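Local coordinates for brain-specific angiogenesis inhibitor 1-associated protein 2-like protein 2 (Mus musculus, PDB 3OK8) that binds phosphoinositides through its I-BAR (IMD) domain and induces planar or gently curved membrane structures, at residues G100-L103 / Q104-K108; Y186-L189 / A190-L194. One frame throughout, in Å; residues are numbered along the deposited sequence.

Interaction 1: residues G100-L103 / Q104-K108; sequences GDLL and QHMEK
Q104 meets G100 one turn back along the same helix. Q104 CB sits 3.8 Å from G100 O, and the extended chain carries CD past G100 CA. H105 touches mainly through its CB: H105 CB lies 3.3 Å from L102 O and 3.6 Å from D101 O. With CG anti to the backbone N (chi1 -160°), the imidazole is carried off the turn, and its ring meets the ring of F188 on helix 153-217. The backbone N of H105 gives L102 O a weak bond. M106 N gives L102 O a straighter one, 3.2 Å long at 156°. The backbone has a wider pi-type turn at 100-103. The M106 side chain runs beside that of L102, both pointing the same way, and the methyl M106 CE rests 3.6 Å from L102 CD2. L189 of helix 153-217 and V33 of helix 5-66 also pack on M106, and Y53 of the second subunit packs on L102. E107 CG sits between the backbone N and the carbonyl carbon (chi1 46°), which brings E107 CG 3.1 Å from L103 O; the chain then bends. The arrangement is i to i+4 packing along a long helix of the IMD three-helix bundle, with L102 and M106 turned into the bundle.

Interaction 2: residues Y186-L189 / A190-L194; sequences YRFL and AEKHL
H193 holds L189 O with two hydrogen bonds, a turn apart on the helix. The ring nitrogen H193 ND1 reaches L189 O at 3.0 Å, with the oxygen in the plane of the imidazole. H193 N reaches L189 O at 3.2 Å from the opposite face of the carbonyl plane. The first torsion sets CG beside the backbone N (chi1 -82°), which lets the ring edge turn back to the carbonyl. H193 NE2 bonds to Y53 OH of the second subunit, linking this helix to helix 5-66 of that subunit in the antiparallel dimer of three-helix bundles that forms the IMD. Replacing H193 by an alanine would probably leave that tyrosine hydroxyl without its mate and L189 O with the backbone bond alone. A190 N to Y186 O (2.9 Å) and K192 N to F188 O (3.1 Å) are regular helical bonds. E191 crosses R187 at an angle, with E191 OE2 3.3 Å from R187 CG. E191 OE2 stays 4.3 Å from R187 NE, beyond a salt bridge; that NE bonds to S222 O of the second subunit. K192 CG sits over one face of the F188 ring, offset toward its rim, and K192 NZ reaches its main polar partner, D101 O on helix 71-147. L189 CD1 packs 4.0 Å from H193 CE1.

Overall arrangement
Interactions 1 and 2 are each a turn-to-turn contact within one helix, on helices 71-147 and 153-217, which follow each other in the chain. Their centres are 13 Å apart, and they touch. K192 NZ lies 2.8 Å from D101 O, while M106 CE meets L189 CD1 at 3.4 Å. Both are partly buried, mixing buried residues such as M106 and L189 with exposed E107 and E191. The chemistry differs. In 100-108 one apolar pair, L102 and M106, packs side chain to side chain, and the other side chains mostly touch backbone carbonyl oxygens. In 186-194 a histidine ring bonds to the backbone, and seven residues lie within reach of the second subunit, against one in interaction 1.

Interaction 1: residues G100-L103 / Q104-K108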
# COMPACT_ATOMS: atom_id res chain seq x y z
N GLY A 100 -12.00 4.71 11.55
CA GLY A 100 -13.22 5.27 12.10
C GLY A 100 -14.44 4.35 12.13
O GLY A 100 -15.14 4.28 13.15
N ASP A 101 -14.69 3.64 11.03
CA ASP A 101 -15.89 2.81 10.85
C ASP A 101 -15.77 1.41 11.44
O ASP A 101 -16.77 0.74 11.74
CB ASP A 101 -16.21 2.66 9.36
CG ASP A 101 -17.02 3.81 8.82
OD1 ASP A 101 -16.52 4.51 7.91
OD2 ASP A 101 -18.16 4.02 9.28
N LEU A 102 -14.54 0.95 11.57
CA LEU A 102 -14.33 -0.43 11.95
C LEU A 102 -13.59 -0.54 13.29
O LEU A 102 -14.13 -1.06 14.26
CB LEU A 102 -13.61 -1.16 10.82
CG LEU A 102 -13.55 -2.68 10.79
CD1 LEU A 102 -13.36 -3.14 9.37
CD2 LEU A 102 -12.43 -3.20 11.66
N LEU A 103 -12.37 0.00 13.33
CA LEU A 103 -11.50 -0.13 14.50
C LEU A 103 -11.96 0.63 15.75
O LEU A 103 -11.77 0.13 16.86
CB LEU A 103 -10.06 0.24 14.12
CG LEU A 103 -9.08 -0.86 13.71
CD1 LEU A 103 -9.75 -2.07 13.11
CD2 LEU A 103 -8.01 -0.32 12.74
N GLN A 104 -12.55 1.81 15.60
CA GLN A 104 -13.09 2.53 16.76
C GLN A 104 -14.40 1.88 17.22
O GLN A 104 -14.82 2.02 18.38
CB GLN A 104 -13.34 4.00 16.44
CG GLN A 104 -12.09 4.85 16.34
CD GLN A 104 -12.41 6.30 15.99
OE1 GLN A 104 -11.55 7.04 15.53
NE2 GLN A 104 -13.65 6.70 16.20
N HIS A 105 -15.04 1.18 16.30
CA HIS A 105 -16.31 0.54 16.61
C HIS A 105 -16.12 -0.65 17.55
O HIS A 105 -16.83 -0.78 18.56
CB HIS A 105 -17.00 0.10 15.32
CG HIS A 105 -18.47 -0.11 15.48
ND1 HIS A 105 -19.03 -1.37 15.61
CD2 HIS A 105 -19.50 0.77 15.55
CE1 HIS A 105 -20.34 -1.25 15.74
NE2 HIS A 105 -20.65 0.03 15.71
N MET A 106 -15.17 -1.51 17.23
CA MET A 106 -14.94 -2.71 18.01
C MET A 106 -14.46 -2.41 19.43
O MET A 106 -15.00 -2.94 20.39
CB MET A 106 -13.97 -3.65 17.30
CG MET A 106 -14.60 -4.42 16.15
SD MET A 106 -13.33 -5.25 15.15
CE MET A 106 -14.25 -5.58 13.64
N GLU A 107 -13.46 -1.55 19.58
CA GLU A 107 -12.97 -1.23 20.92
C GLU A 107 -14.02 -0.48 21.76
O GLU A 107 -14.01 -0.54 22.99
CB GLU A 107 -11.64 -0.47 20.87
CG GLU A 107 -11.59 0.67 19.86
CD GLU A 107 -12.14 1.98 20.42
OE1 GLU A 107 -12.55 2.00 21.61
OE2 GLU A 107 -12.14 3.00 19.66
N LYS A 108 -14.94 0.21 21.09
CA LYS A 108 -15.96 1.00 21.77
C LYS A 108 -17.11 0.13 22.26
O LYS A 108 -17.80 0.48 23.22
CB LYS A 108 -16.50 2.08 20.82
CG LYS A 108 -16.77 3.41 21.50
CD LYS A 108 -17.89 4.21 20.83
CE LYS A 108 -18.50 5.19 21.82
NZ LYS A 108 -17.47 5.88 22.66

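Interaction 2: residues Y186-L189 / A190-L194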
# COMPACT_ATOMS: atom_id res chain seq x y z
N TYR A 186 -20.92 -12.97 13.61
CA TYR A 186 -20.15 -13.25 12.39
C TYR A 186 -20.54 -12.30 11.26
O TYR A 186 -19.68 -11.70 10.59
CB TYR A 186 -20.30 -14.69 11.94
CG TYR A 186 -19.54 -15.65 12.81
CD1 TYR A 186 -18.15 -15.62 12.84
CD2 TYR A 186 -20.19 -16.58 13.62
CE1 TYR A 186 -17.43 -16.48 13.63
CE2 TYR A 186 -19.47 -17.46 14.42
CZ TYR A 186 -18.09 -17.40 14.42
OH TYR A 186 -17.34 -18.24 15.20
N ARG A 187 -21.85 -12.16 11.05
CA ARG A 187 -22.38 -11.29 10.01
C ARG A 187 -21.91 -9.85 10.13
O ARG A 187 -21.69 -9.19 9.13
CB ARG A 187 -23.91 -11.33 10.00
CG ARG A 187 -24.56 -10.23 9.18
CD ARG A 187 -26.06 -10.48 8.92
NE ARG A 187 -26.26 -11.64 8.07
CZ ARG A 187 -26.94 -12.73 8.41
NH1 ARG A 187 -27.04 -13.74 7.55
NH2 ARG A 187 -27.53 -12.81 9.60
N PHE A 188 -21.79 -9.36 11.36
CA PHE A 188 -21.39 -7.99 11.60
C PHE A 188 -19.92 -7.82 11.22
O PHE A 188 -19.52 -6.77 10.73
CB PHE A 188 -21.60 -7.61 13.07
CG PHE A 188 -20.60 -6.61 13.61
CD1 PHE A 188 -19.32 -7.01 14.00
CD2 PHE A 188 -20.95 -5.27 13.77
CE1 PHE A 188 -18.41 -6.10 14.51
CE2 PHE A 188 -20.05 -4.35 14.28
CZ PHE A 188 -18.77 -4.76 14.66
N LEU A 189 -19.12 -8.86 11.44
CA LEU A 189 -17.71 -8.85 11.09
C LEU A 189 -17.57 -8.87 9.58
O LEU A 189 -16.85 -8.06 8.98
CB LEU A 189 -16.99 -10.04 11.72
CG LEU A 189 -15.47 -9.97 11.86
CD1 LEU A 189 -15.06 -8.66 12.52
CD2 LEU A 189 -14.93 -11.17 12.65
N ALA A 190 -18.31 -9.78 8.96
CA ALA A 190 -18.35 -9.86 7.51
C ALA A 190 -18.86 -8.57 6.84
O ALA A 190 -18.37 -8.18 5.79
CB ALA A 190 -19.17 -11.06 7.06
N GLU A 191 -19.84 -7.90 7.45
CA GLU A 191 -20.43 -6.71 6.83
C GLU A 191 -19.46 -5.53 6.88
O GLU A 191 -19.25 -4.85 5.88
CB GLU A 191 -21.77 -6.33 7.48
CG GLU A 191 -22.88 -7.40 7.31
CD GLU A 191 -24.27 -6.95 7.79
OE1 GLU A 191 -24.37 -6.00 8.61
OE2 GLU A 191 -25.28 -7.55 7.37
N LYS A 192 -18.87 -5.30 8.05
CA LYS A 192 -17.89 -4.22 8.19
C LYS A 192 -16.72 -4.38 7.23
O LYS A 192 -16.17 -3.41 6.75
CB LYS A 192 -17.39 -4.14 9.63
CG LYS A 192 -18.41 -3.59 10.60
CD LYS A 192 -18.48 -2.09 10.48
CE LYS A 192 -19.03 -1.49 11.76
NZ LYS A 192 -19.46 -0.09 11.52
N HIS A 193 -16.34 -5.62 6.95
CA HIS A 193 -15.23 -5.87 6.06
C HIS A 193 -15.65 -5.79 4.62
O HIS A 193 -14.82 -5.57 3.73
CB HIS A 193 -14.55 -7.19 6.40
CG HIS A 193 -13.59 -7.07 7.54
ND1 HIS A 193 -13.97 -7.20 8.85
CD2 HIS A 193 -12.27 -6.79 7.55
CE1 HIS A 193 -12.92 -7.02 9.63
NE2 HIS A 193 -11.87 -6.76 8.87
N LEU A 194 -16.94 -5.95 4.38
CA LEU A 194 -17.51 -5.72 3.06
C LEU A 194 -17.49 -4.23 2.73
O LEU A 194 -17.21 -3.85 1.59
CB LEU A 194 -18.93 -6.25 2.98
CG LEU A 194 -19.32 -7.08 1.75
CD1 LEU A 194 -20.85 -7.15 1.61
CD2 LEU A 194 -18.70 -6.52 0.48